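PDB 4CW4: beta-ketoacyl-[acyl-carrier-protein] synthase FabY from Pseudomonas aeruginosa, which catalyses the condensation of acetyl-CoA with malonyl-ACP to give acetoacetyl-ACP, the primer that initiates fatty acid biosynthesis. Local coordinates for residues Gly239-Ser244 with His249-Lys254; Tyr183-Arg186 with Leu192-Ser195; Ser161-Thr166 with Cys321-Ser326. One frame throughout, in Å; residues are numbered along the deposited sequence.

Contact 1: residues Gly239-Ser244 with His249-Lys254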
loop_
_atom_site.group_PDB
_atom_site.type_symbol
_atom_site.label_atom_id
_atom_site.label_comp_id
_atom_site.label_asym_id
_atom_site.label_seq_id
_atom_site.Cartn_x
_atom_site.Cartn_y
_atom_site.Cartn_z
ATOM N N GLY A 239 6.490 -12.880 -6.769
ATOM C CA GLY A 239 6.638 -14.329 -6.815
ATOM C C GLY A 239 8.056 -14.696 -7.222
ATOM O O GLY A 239 8.712 -15.511 -6.572
ATOM N N GLY A 240 8.547 -14.083 -8.297
ATOM C CA GLY A 240 9.914 -14.315 -8.751
ATOM C C GLY A 240 10.916 -13.877 -7.704
ATOM O O GLY A 240 11.933 -14.542 -7.442
ATOM N N LEU A 241 10.640 -12.742 -7.071
ATOM C CA LEU A 241 11.529 -12.249 -6.025
ATOM C C LEU A 241 11.674 -13.264 -4.909
ATOM O O LEU A 241 12.789 -13.536 -4.449
ATOM C CB LEU A 241 10.992 -10.943 -5.439
ATOM C CG LEU A 241 11.766 -10.309 -4.265
ATOM C CD1 LEU A 241 13.123 -9.838 -4.729
ATOM C CD2 LEU A 241 10.983 -9.150 -3.648
ATOM N N MET A 242 10.556 -13.810 -4.452
ATOM C CA MET A 242 10.576 -14.670 -3.280
ATOM C C MET A 242 10.816 -16.146 -3.570
ATOM O O MET A 242 11.114 -16.891 -2.639
ATOM C CB MET A 242 9.273 -14.504 -2.496
ATOM C CG MET A 242 9.044 -13.060 -2.004
ATOM S SD MET A 242 10.390 -12.386 -1.002
ATOM C CE MET A 242 10.206 -13.338 0.495
ATOM N N GLN A 243 10.689 -16.572 -4.832
ATOM C CA GLN A 243 10.766 -17.996 -5.169
ATOM C C GLN A 243 11.933 -18.370 -6.057
ATOM O O GLN A 243 12.272 -19.539 -6.116
ATOM C CB GLN A 243 9.472 -18.444 -5.859
ATOM C CG GLN A 243 8.251 -18.264 -4.997
ATOM C CD GLN A 243 6.999 -18.812 -5.639
ATOM O OE1 GLN A 243 6.923 -18.961 -6.864
ATOM N NE2 GLN A 243 6.003 -19.103 -4.822
ATOM N N SER A 244 12.546 -17.417 -6.750
ATOM C CA SER A 244 13.566 -17.773 -7.752
ATOM C C SER A 244 14.660 -18.681 -7.179
ATOM O O SER A 244 14.972 -19.748 -7.749
ATOM C CB SER A 244 14.193 -16.509 -8.362
ATOM O OG SER A 244 13.308 -15.930 -9.301
ATOM N N HIS A 249 17.362 -20.506 -9.382
ATOM C CA HIS A 249 17.922 -19.459 -10.223
ATOM C C HIS A 249 17.868 -18.098 -9.573
ATOM O O HIS A 249 17.356 -17.927 -8.461
ATOM C CB HIS A 249 17.290 -19.422 -11.606
ATOM C CG HIS A 249 15.803 -19.349 -11.584
ATOM N ND1 HIS A 249 15.004 -20.467 -11.723
ATOM C CD2 HIS A 249 14.960 -18.292 -11.479
ATOM C CE1 HIS A 249 13.733 -20.103 -11.677
ATOM N NE2 HIS A 249 13.680 -18.791 -11.528
ATOM N N ARG A 250 18.485 -17.154 -10.263
ATOM C CA ARG A 250 18.659 -15.817 -9.746
ATOM C C ARG A 250 17.397 -14.994 -9.921
ATOM O O ARG A 250 16.587 -15.254 -10.807
ATOM C CB ARG A 250 19.837 -15.130 -10.429
ATOM C CG ARG A 250 19.621 -14.813 -11.903
ATOM C CD ARG A 250 20.891 -14.204 -12.516
ATOM N NE ARG A 250 21.469 -13.178 -11.642
ATOM C CZ ARG A 250 22.491 -13.368 -10.806
ATOM N NH1 ARG A 250 23.097 -14.551 -10.717
ATOM N NH2 ARG A 250 22.915 -12.363 -10.053
ATOM N N VAL A 251 17.250 -14.000 -9.048
ATOM C CA VAL A 251 16.202 -13.001 -9.181
ATOM C C VAL A 251 16.514 -12.075 -10.363
ATOM O O VAL A 251 17.662 -11.675 -10.576
ATOM C CB VAL A 251 16.099 -12.182 -7.882
ATOM C CG1 VAL A 251 15.076 -11.071 -8.001
ATOM C CG2 VAL A 251 15.781 -13.089 -6.708
ATOM N N SER A 252 15.488 -11.725 -11.129
ATOM C CA SER A 252 15.654 -10.857 -12.294
ATOM C C SER A 252 15.701 -9.404 -11.859
ATOM O O SER A 252 15.339 -9.078 -10.731
ATOM C CB SER A 252 14.494 -11.043 -13.263
ATOM O OG SER A 252 13.393 -10.244 -12.866
ATOM N N ALA A 253 16.133 -8.538 -12.770
ATOM C CA ALA A 253 16.252 -7.109 -12.520
ATOM C C ALA A 253 14.898 -6.410 -12.395
ATOM O O ALA A 253 14.843 -5.270 -11.944
ATOM C CB ALA A 253 17.066 -6.444 -13.640
ATOM N N LYS A 254 13.811 -7.084 -12.772
ATOM C CA LYS A 254 12.488 -6.436 -12.798
ATOM C C LYS A 254 11.489 -6.977 -11.757
ATOM O O LYS A 254 10.469 -6.348 -11.490
ATOM C CB LYS A 254 11.884 -6.537 -14.198
ATOM C CG LYS A 254 12.524 -5.618 -15.227
ATOM C CD LYS A 254 11.926 -5.875 -16.602
ATOM C CE LYS A 254 12.506 -4.965 -17.678
ATOM N NZ LYS A 254 11.950 -5.315 -19.021
HETATM O O HOH W 1 13.983 -15.185 -12.066
HETATM O O HOH W 2 10.893 -17.804 -10.235
#

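Contact 2: residues Tyr183-Arg186 with Leu192-Ser195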
loop_
_atom_site.group_PDB
_atom_site.type_symbol
_atom_site.label_atom_id
_atom_site.label_comp_id
_atom_site.label_asym_id
_atom_site.label_seq_id
_atom_site.Cartn_x
_atom_site.Cartn_y
_atom_site.Cartn_z
ATOM N N TYR A 183 -1.099 -5.298 -25.804
ATOM C CA TYR A 183 -0.055 -4.272 -25.835
ATOM C C TYR A 183 1.268 -4.967 -25.573
ATOM O O TYR A 183 1.291 -6.182 -25.331
ATOM C CB TYR A 183 -0.327 -3.141 -24.805
ATOM C CG TYR A 183 0.003 -3.533 -23.381
ATOM C CD1 TYR A 183 -0.868 -4.309 -22.618
ATOM C CD2 TYR A 183 1.189 -3.128 -22.797
ATOM C CE1 TYR A 183 -0.548 -4.673 -21.351
ATOM C CE2 TYR A 183 1.515 -3.500 -21.539
ATOM C CZ TYR A 183 0.633 -4.275 -20.814
ATOM O OH TYR A 183 0.942 -4.684 -19.542
ATOM N N ASN A 184 2.360 -4.198 -25.598
ATOM C CA ASN A 184 3.695 -4.742 -25.359
ATOM C C ASN A 184 3.921 -5.038 -23.876
ATOM O O ASN A 184 4.482 -4.224 -23.148
ATOM C CB ASN A 184 4.766 -3.775 -25.871
ATOM C CG ASN A 184 6.166 -4.237 -25.533
ATOM O OD1 ASN A 184 6.410 -5.434 -25.328
ATOM N ND2 ASN A 184 7.095 -3.292 -25.451
ATOM N N SER A 185 3.472 -6.210 -23.442
ATOM C CA SER A 185 3.354 -6.528 -22.020
ATOM C C SER A 185 4.490 -7.400 -21.492
ATOM O O SER A 185 4.398 -7.927 -20.376
ATOM C CB SER A 185 2.055 -7.269 -21.798
ATOM O OG SER A 185 2.071 -8.450 -22.578
ATOM N N ARG A 186 5.548 -7.554 -22.281
ATOM C CA ARG A 186 6.674 -8.401 -21.885
ATOM C C ARG A 186 7.171 -8.070 -20.471
ATOM O O ARG A 186 7.418 -6.912 -20.128
ATOM C CB ARG A 186 7.816 -8.289 -22.903
ATOM C CG ARG A 186 7.463 -8.812 -24.285
ATOM C CD ARG A 186 8.604 -8.590 -25.278
ATOM N NE ARG A 186 8.332 -9.185 -26.589
ATOM C CZ ARG A 186 7.450 -8.705 -27.463
ATOM N NH1 ARG A 186 6.733 -7.625 -27.170
ATOM N NH2 ARG A 186 7.276 -9.314 -28.630
ATOM N N LEU A 192 -0.438 -5.735 -13.577
ATOM C CA LEU A 192 -0.037 -4.538 -14.290
ATOM C C LEU A 192 -0.627 -4.521 -15.688
ATOM O O LEU A 192 -1.049 -3.470 -16.149
ATOM C CB LEU A 192 1.479 -4.376 -14.313
ATOM C CG LEU A 192 2.139 -4.290 -12.932
ATOM C CD1 LEU A 192 3.568 -3.750 -13.062
ATOM C CD2 LEU A 192 1.330 -3.455 -11.921
ATOM N N GLN A 193 -0.662 -5.676 -16.357
ATOM C CA GLN A 193 -1.342 -5.788 -17.641
ATOM C C GLN A 193 -2.800 -5.351 -17.503
ATOM O O GLN A 193 -3.304 -4.589 -18.319
ATOM C CB GLN A 193 -1.290 -7.227 -18.141
ATOM C CG GLN A 193 0.122 -7.780 -18.333
ATOM C CD GLN A 193 0.124 -9.241 -18.642
ATOM O OE1 GLN A 193 -0.914 -9.862 -18.814
ATOM N NE2 GLN A 193 1.295 -9.796 -18.737
ATOM N N MET A 194 -3.463 -5.823 -16.456
ATOM C CA MET A 194 -4.870 -5.516 -16.244
ATOM C C MET A 194 -5.066 -4.041 -15.959
ATOM O O MET A 194 -6.024 -3.448 -16.428
ATOM C CB MET A 194 -5.445 -6.383 -15.119
ATOM C CG MET A 194 -5.635 -7.832 -15.560
ATOM S SD MET A 194 -6.197 -8.977 -14.291
ATOM C CE MET A 194 -7.712 -8.195 -13.737
ATOM N N SER A 195 -4.130 -3.433 -15.242
ATOM C CA SER A 195 -4.241 -2.010 -14.926
ATOM C C SER A 195 -4.126 -1.177 -16.191
ATOM O O SER A 195 -4.894 -0.248 -16.404
ATOM C CB SER A 195 -3.172 -1.572 -13.910
ATOM O OG SER A 195 -3.385 -0.221 -13.530
#

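Contact 3: residues Ser161-Thr166 with Cys321-Ser326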
loop_
_atom_site.group_PDB
_atom_site.type_symbol
_atom_site.label_atom_id
_atom_site.label_comp_id
_atom_site.label_asym_id
_atom_site.label_seq_id
_atom_site.Cartn_x
_atom_site.Cartn_y
_atom_site.Cartn_z
ATOM N N SER A 161 6.629 -32.252 -6.608
ATOM C CA SER A 161 5.424 -33.013 -6.335
ATOM C C SER A 161 4.206 -32.144 -6.648
ATOM O O SER A 161 4.335 -30.938 -6.821
ATOM C CB SER A 161 5.407 -33.461 -4.877
ATOM O OG SER A 161 4.469 -34.508 -4.659
ATOM N N TYR A 162 3.041 -32.775 -6.750
ATOM C CA TYR A 162 1.810 -32.101 -7.138
ATOM C C TYR A 162 0.696 -32.400 -6.163
ATOM O O TYR A 162 0.512 -33.542 -5.743
ATOM C CB TYR A 162 1.445 -32.488 -8.577
ATOM C CG TYR A 162 2.531 -32.020 -9.498
ATOM C CD1 TYR A 162 3.642 -32.809 -9.763
ATOM C CD2 TYR A 162 2.489 -30.739 -10.036
ATOM C CE1 TYR A 162 4.676 -32.335 -10.555
ATOM C CE2 TYR A 162 3.510 -30.266 -10.835
ATOM C CZ TYR A 162 4.598 -31.064 -11.093
ATOM O OH TYR A 162 5.618 -30.584 -11.895
ATOM N N ARG A 163 -0.055 -31.365 -5.798
ATOM C CA ARG A 163 -1.135 -31.530 -4.834
ATOM C C ARG A 163 -2.397 -30.834 -5.299
ATOM O O ARG A 163 -2.364 -29.984 -6.183
ATOM C CB ARG A 163 -0.722 -31.004 -3.456
ATOM C CG ARG A 163 -0.486 -29.488 -3.421
ATOM C CD ARG A 163 0.001 -29.018 -2.067
ATOM N NE ARG A 163 -1.001 -29.285 -1.034
ATOM C CZ ARG A 163 -2.020 -28.487 -0.735
ATOM N NH1 ARG A 163 -2.183 -27.329 -1.360
ATOM N NH2 ARG A 163 -2.880 -28.854 0.203
ATOM N N ALA A 164 -3.507 -31.201 -4.678
ATOM C CA ALA A 164 -4.784 -30.578 -4.971
ATOM C C ALA A 164 -5.056 -29.477 -3.955
ATOM O O ALA A 164 -4.741 -29.616 -2.782
ATOM C CB ALA A 164 -5.885 -31.596 -4.948
ATOM N N LEU A 165 -5.621 -28.376 -4.432
ATOM C CA LEU A 165 -6.110 -27.321 -3.547
ATOM C C LEU A 165 -7.505 -27.711 -3.075
ATOM O O LEU A 165 -8.256 -28.363 -3.796
ATOM C CB LEU A 165 -6.187 -25.992 -4.298
ATOM C CG LEU A 165 -4.902 -25.425 -4.905
ATOM C CD1 LEU A 165 -5.203 -24.195 -5.746
ATOM C CD2 LEU A 165 -3.921 -25.056 -3.806
ATOM N N THR A 166 -7.870 -27.308 -1.869
ATOM C CA THR A 166 -9.231 -27.565 -1.392
ATOM C C THR A 166 -10.267 -26.665 -2.085
ATOM O O THR A 166 -11.448 -26.956 -2.057
ATOM C CB THR A 166 -9.346 -27.351 0.115
ATOM O OG1 THR A 166 -9.044 -25.989 0.405
ATOM C CG2 THR A 166 -8.387 -28.290 0.869
ATOM N N CYS A 321 -1.823 -17.620 -2.993
ATOM C CA CYS A 321 -2.900 -16.780 -2.464
ATOM C C CYS A 321 -4.069 -17.636 -2.035
ATOM O O CYS A 321 -4.654 -17.406 -0.988
ATOM C CB CYS A 321 -3.351 -15.773 -3.494
ATOM S SG CYS A 321 -2.102 -14.635 -3.964
ATOM N N ILE A 322 -4.406 -18.625 -2.856
ATOM C CA ILE A 322 -5.513 -19.499 -2.545
ATOM C C ILE A 322 -5.218 -20.270 -1.259
ATOM O O ILE A 322 -6.061 -20.331 -0.360
ATOM C CB ILE A 322 -5.841 -20.455 -3.718
ATOM C CG1 ILE A 322 -6.333 -19.661 -4.939
ATOM C CG2 ILE A 322 -6.872 -21.489 -3.291
ATOM C CD1 ILE A 322 -6.372 -20.483 -6.219
ATOM N N GLU A 323 -4.023 -20.849 -1.151
ATOM C CA GLU A 323 -3.683 -21.563 0.072
ATOM C C GLU A 323 -3.629 -20.652 1.290
ATOM O O GLU A 323 -4.048 -21.050 2.372
ATOM C CB GLU A 323 -2.387 -22.358 -0.063
ATOM C CG GLU A 323 -2.146 -23.220 1.176
ATOM C CD GLU A 323 -0.895 -24.066 1.152
ATOM O OE1 GLU A 323 -0.223 -24.169 0.110
ATOM O OE2 GLU A 323 -0.593 -24.657 2.211
ATOM N N GLY A 324 -3.121 -19.436 1.114
ATOM C CA GLY A 324 -3.025 -18.478 2.219
ATOM C C GLY A 324 -4.388 -18.118 2.809
ATOM O O GLY A 324 -4.569 -18.082 4.028
ATOM N N TYR A 325 -5.357 -17.839 1.942
ATOM C CA TYR A 325 -6.708 -17.574 2.412
ATOM C C TYR A 325 -7.410 -18.822 2.954
ATOM O O TYR A 325 -8.133 -18.748 3.941
ATOM C CB TYR A 325 -7.549 -16.902 1.335
ATOM C CG TYR A 325 -7.249 -15.434 1.129
ATOM C CD1 TYR A 325 -7.628 -14.492 2.066
ATOM C CD2 TYR A 325 -6.594 -14.996 -0.003
ATOM C CE1 TYR A 325 -7.367 -13.141 1.876
ATOM C CE2 TYR A 325 -6.340 -13.651 -0.214
ATOM C CZ TYR A 325 -6.715 -12.730 0.739
ATOM O OH TYR A 325 -6.450 -11.394 0.560
ATOM N N SER A 326 -7.188 -19.960 2.306
ATOM C CA SER A 326 -7.740 -21.219 2.780
ATOM C C SER A 326 -7.242 -21.523 4.192
ATOM O O SER A 326 -8.005 -21.960 5.048
ATOM C CB SER A 326 -7.369 -22.358 1.830
ATOM O OG SER A 326 -7.948 -22.169 0.553
HETATM O O HOH W 3 -0.408 -25.515 -2.422
HETATM O O HOH W 4 -7.072 -24.354 -0.948
#

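Contact 1: residues Gly239-Ser244 with His249-Lys254
Ser244 and His249 bring the two backbones closest, with their CA atoms 5.3 Å apart. A nearly straight hydrogen bond joins them, His249 N to Ser244 O at 3.0 Å with an N-H...O angle of 173°, although the donor stands above the carbonyl plane rather than on a lone pair. From this closure residues 249-252 run back beside the last turn of helix 238-243, bringing Val251 to Leu241. The same Ser244 O lies 3.9 Å above the plane of the His249 ring, over its centre, so one oxygen meets both the backbone and the imidazole of the returning chain.

Ser244 OG lies beside its own backbone N (chi1 -77°) and from there reaches back to donate to Gly240 O at 2.7 Å. Gly240 O also accepts Ser244 N, and the two donors arrive from opposite faces of its plane. Two waters donate to Ser244 OG: one links it to Arg250 O, the other lies 3.2 Å from His249 NE2. Farther along, Leu241 CD1 meets Val251 CG1 at 4.0 Å, the side chains crossing obliquely, while Val251 CG2 rests 3.8 Å from Leu241 O.

Ser252 OG accepts Lys254 N, a capping bond just before helix 255-259. The end of helix 238-243 also faces the second subunit, where Gln243 NE2 and Met242 O are bonded reciprocally to their counterparts. This is a helix-to-helix connection, folded back on the helix it leaves, at the dimer interface of a homodimeric ketosynthase of the thiolase-like superfamily.

Contact 2: residues Tyr183-Arg186 with Leu192-Ser195
Tyr183 and Gln193 cross at about a right angle, the phenol directed at the root of the glutamine and the ring plane turned 80° from the amide plane. The contact is made by the end of the ring: Tyr183 OH comes within 3.2 Å of Gln193 CA, which lies at the ring edge near its plane, and 3.4 Å from Gln193 CG. Neither is a polar partner. The hydroxyl has its hydrogen bond with His188 ND1, in the short connection between the segments, so the phenol is held at its tip while its edge abuts the helix.

Ser185 fills the angle between the two side chains. Its CB lies 3.4 Å above the Tyr183 ring, offset toward the rim, and 4.0 Å from Gln193 CG; Gln193 NE2 is also 4.0 Å from Ser185 CB. The serine OG turns to another partner, Gly180 O. Gln193 is extended beyond CG, which carries its amide past the serine, and NE2 gives a weak hydrogen bond to His188 O.

Here a loop is laid against the first turns of helix 190-204, in the N-terminal half of the ketosynthase fold. Other faces of that helix pack on the core: Leu192 touches helix 263-273, and Met194, which points away from the loop, reaches Ser313 of strand 307-314, as does Ser195.

The Tyr183 ring also touches Val196 and Val197 of the helix and meets the Tyr598 ring obliquely. An inverse gamma turn centred on Asn184 separates Tyr183 from Ser185. With Tyr183 CG between the backbone N and the carbonyl carbon (chi1 77°), one face of the ring lies against the serine CB and its OH end reaches the helix.

Contact 3: residues Ser161-Thr166 with Cys321-Ser326
Leu165 and Ile322 make the direct apolar contact, their side chains crossing at about a right angle with Leu165 CD1 3.9 Å from Ile322 CD1. Beside this contact Arg163 meets Glu323: NH1 and OE1 form a long salt bridge at 4.0 Å, the oxygen standing well out of the guanidinium plane, so only the charges interact directly. A water supplies the directional link, accepting from Arg163 NH1 at 2.8 Å and donating to Glu323 OE1 at 2.9 Å. A second water lies 2.9 Å from Thr166 OG1 and donates to Ser326 OG, a link that holds for one of the two deposited conformers of Ser326 and is therefore less certain.

Three side chains of helix 319-327 thus receive the end of strand 155-163 and the residues after it. That strand pairs antiparallel with strand 104-112, through backbone bonds of Ser161 with Trp106 and of Arg163 with Val104, while Tyr162 makes backbone bonds to the second subunit.

The groups are held in place from behind. In the same conformer, and with the same reservation, Ser326 OG donates to Ile322 O, an oxygen that already accepts Ser326 N, the helical bond. Glu323 CG is anti to the backbone N (chi1 -173°) and the chain stays extended, projecting the carboxylate to the dimer boundary. There OE1 forms a salt bridge with Arg245 NE of the second subunit, and OE2 is bonded to that subunit as well. Arg163 and Arg245 of the second subunit therefore gather round one carboxylate, which probably offsets the closeness of their guanidinium groups.

In the fold
All three contacts lie in the N-terminal half of the ketosynthase, and contacts 1 and 2 both fall within the 154 residues that separate the two segments of contact 3. Their centres are about 19 Å (1 and 2), 21 Å (1 and 3) and 27 Å (2 and 3) apart, and none touches another within the chain. Contacts 1 and 3 instead join across the dimer: Val251 N of 249-254 is hydrogen-bonded to Glu323 OE2 of the second subunit. Contact 2 is touched by no other chain. Contact 3 approaches a predicted active-site residue without touching it, the Ile322 side chain being about 11 Å from that of His477; contacts 1 and 2 lie away from the active site.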